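Local structure of putative integron gene cassette protein (3GHJ) at residues 61-65 against 76-80. The protein is of unknown function but belongs to the glyoxalase/bleomycin resistance/dioxygenase superfamily, whose members commonly bind metals or small ligands in a cleft formed by paired beta-alpha-beta-beta-beta modules. The protein carries 1 engineered substitution. Residues are numbered along the deposited sequence; the frame is centred on the assembly and turned at random.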
loop_
_atom_site.group_PDB
_atom_site.type_symbol
_atom_site.label_atom_id
_atom_site.label_comp_id
_atom_site.label_asym_id
_atom_site.label_seq_id
_atom_site.Cartn_x
_atom_site.Cartn_y
_atom_site.Cartn_z
ATOM N N ARG A 61 -10.152 19.156 -0.157
ATOM C CA ARG A 61 -10.632 17.802 0.083
ATOM C C ARG A 61 -10.054 17.235 1.370
ATOM O O ARG A 61 -10.461 16.166 1.818
ATOM C CB ARG A 61 -10.282 16.882 -1.088
ATOM C CG ARG A 61 -11.053 17.178 -2.362
ATOM C CD ARG A 61 -10.941 16.034 -3.351
ATOM N NE ARG A 61 -9.572 15.846 -3.818
ATOM C CZ ARG A 61 -9.191 14.873 -4.638
ATOM N NH1 ARG A 61 -10.079 13.993 -5.083
ATOM N NH2 ARG A 61 -7.923 14.778 -5.014
ATOM N N ARG A 62 -9.102 17.957 1.957
ATOM C CA ARG A 62 -8.403 17.484 3.147
ATOM C C ARG A 62 -7.586 16.231 2.839
ATOM O O ARG A 62 -7.664 15.236 3.558
ATOM C CB ARG A 62 -9.385 17.226 4.290
ATOM C CG ARG A 62 -10.188 18.457 4.689
ATOM C CD ARG A 62 -9.288 19.519 5.292
ATOM N NE ARG A 62 -8.848 19.155 6.637
ATOM C CZ ARG A 62 -7.847 19.744 7.284
ATOM N NH1 ARG A 62 -7.172 20.727 6.706
ATOM N NH2 ARG A 62 -7.520 19.346 8.505
ATOM N N TRP A 63 -6.809 16.295 1.762
ATOM C CA TRP A 63 -5.909 15.214 1.366
ATOM C C TRP A 63 -4.498 15.766 1.263
ATOM O O TRP A 63 -4.298 16.927 0.892
ATOM C CB TRP A 63 -6.299 14.655 0.001
ATOM C CG TRP A 63 -7.609 13.900 -0.056
ATOM C CD1 TRP A 63 -8.575 13.848 0.904
ATOM C CD2 TRP A 63 -8.089 13.115 -1.153
ATOM N NE1 TRP A 63 -9.626 13.066 0.476
ATOM C CE2 TRP A 63 -9.352 12.606 -0.785
ATOM C CE3 TRP A 63 -7.571 12.788 -2.412
ATOM C CZ2 TRP A 63 -10.103 11.786 -1.629
ATOM C CZ3 TRP A 63 -8.318 11.974 -3.249
ATOM C CH2 TRP A 63 -9.570 11.482 -2.853
ATOM N N ASN A 64 -3.512 14.932 1.569
ATOM C CA ASN A 64 -2.114 15.308 1.396
ATOM C C ASN A 64 -1.373 14.160 0.733
ATOM O O ASN A 64 -1.272 13.071 1.304
ATOM C CB ASN A 64 -1.478 15.672 2.739
ATOM C CG ASN A 64 -0.176 16.452 2.583
ATOM O OD1 ASN A 64 0.241 16.760 1.469
ATOM N ND2 ASN A 64 0.469 16.766 3.706
ATOM N N PHE A 65 -0.884 14.400 -0.480
ATOM C CA PHE A 65 -0.126 13.422 -1.256
ATOM C C PHE A 65 1.345 13.624 -0.949
ATOM O O PHE A 65 1.906 14.685 -1.257
ATOM C CB PHE A 65 -0.331 13.648 -2.764
ATOM C CG PHE A 65 -1.758 13.508 -3.231
ATOM C CD1 PHE A 65 -2.695 14.504 -2.973
ATOM C CD2 PHE A 65 -2.146 12.400 -3.976
ATOM C CE1 PHE A 65 -4.001 14.383 -3.431
ATOM C CE2 PHE A 65 -3.453 12.273 -4.439
ATOM C CZ PHE A 65 -4.376 13.263 -4.166
ATOM N N VAL A 76 -1.169 8.809 0.367
ATOM C CA VAL A 76 -2.182 9.852 0.277
ATOM C C VAL A 76 -2.952 9.883 1.589
ATOM O O VAL A 76 -3.763 9.001 1.868
ATOM C CB VAL A 76 -3.168 9.641 -0.897
ATOM C CG1 VAL A 76 -4.069 10.876 -1.044
ATOM C CG2 VAL A 76 -2.412 9.359 -2.193
ATOM N N LEU A 77 -2.678 10.885 2.415
ATOM C CA LEU A 77 -3.398 11.015 3.666
ATOM C C LEU A 77 -4.748 11.652 3.376
ATOM O O LEU A 77 -4.821 12.659 2.674
ATOM C CB LEU A 77 -2.606 11.876 4.652
ATOM C CG LEU A 77 -1.148 11.471 4.902
ATOM C CD1 LEU A 77 -0.520 12.428 5.907
ATOM C CD2 LEU A 77 -1.047 10.033 5.404
ATOM N N GLN A 78 -5.818 11.056 3.893
ATOM C CA GLN A 78 -7.165 11.568 3.637
ATOM C C GLN A 78 -7.893 11.720 4.956
ATOM O O GLN A 78 -8.105 10.740 5.659
ATOM C CB GLN A 78 -7.926 10.598 2.732
ATOM C CG GLN A 78 -7.245 10.386 1.389
ATOM C CD GLN A 78 -7.923 9.338 0.526
ATOM O OE1 GLN A 78 -7.963 9.460 -0.701
ATOM N NE2 GLN A 78 -8.445 8.300 1.158
ATOM N N GLU A 79 -8.265 12.944 5.308
ATOM C CA GLU A 79 -8.918 13.155 6.586
ATOM C C GLU A 79 -10.334 12.592 6.617
ATOM O O GLU A 79 -11.144 12.862 5.727
ATOM C CB GLU A 79 -8.944 14.638 6.944
ATOM C CG GLU A 79 -9.310 14.906 8.389
ATOM C CD GLU A 79 -9.212 16.376 8.730
ATOM O OE1 GLU A 79 -10.120 17.139 8.333
ATOM O OE2 GLU A 79 -8.228 16.767 9.383
ATOM N N GLU A 80 -10.608 11.811 7.638
ATOM C CA GLU A 80 -11.922 11.218 7.902
ATOM C C GLU A 80 -12.144 11.210 9.412
ATOM O O GLU A 80 -11.445 10.530 10.098
ATOM C CB GLU A 80 -11.923 9.780 7.384
ATOM C CG GLU A 80 -12.138 9.670 5.938
ATOM C CD GLU A 80 -12.997 8.450 5.525
ATOM O OE1 GLU A 80 -13.024 7.411 6.259
ATOM O OE2 GLU A 80 -13.610 8.566 4.446
HETATM O O HOH W 1 -10.886 13.582 3.013
#
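Arg62 grips Glu79 side-on at the open end of the antiparallel hairpin formed by strands 63-68 and 73-79. Its NE meets OE1 of Glu79 at 2.9 Å, in the guanidinium plane but from above the carboxylate; NH2 reaches Glu79 OE2 at 2.8 Å on the syn side but 32° out of the carboxylate plane, with a less straight N-H...O than that of NE. Bends at chi2 and chi3 (-66° and -73°) fold the arginine alongside the extended glutamate. The start of helix 39-49 engages both partners: Leu39 N donates to Glu79 OE2, and Glu40 forms a second salt bridge with Arg62. In the backbone of the same two residues, Glu79 N donates almost straight to Arg62 O (2.9 Å). Asn64 and Leu77 follow as a hydrogen-bonded pair, each N to the other's O. Water 1 donates to Arg61 O and Glu79 O and weakly accepts from Trp63 NE1, bridging the two segments at the indole edge.

On the face carrying Trp63, Phe65, Val76 and Gln78, CG of Gln78 sits squarely over the five-membered ring of Trp63, 3.6 Å from its centroid, a CH-pi contact. The guanidinium of Arg61, salt-bridged to Asp58, lies over the rim of the opposite face, beside CZ3. Val76 CG1 lies over the Phe65 ring, 3.8 Å from its centroid, while CG2 touches Phe65 CD2 at 3.5 Å. Trp120 of the second subunit meets the Phe65 ring edge-to-face.

Arg62 and Trp63 form a G1 bulge opposite Asp58, on the neighbouring strand 53-58. The bidentate ion pair thus ties the hairpin end to the helix, whereas aliphatic groups laid against the Trp63 and Phe65 rings pack the face bearing them, where Phe65 reaches the second subunit.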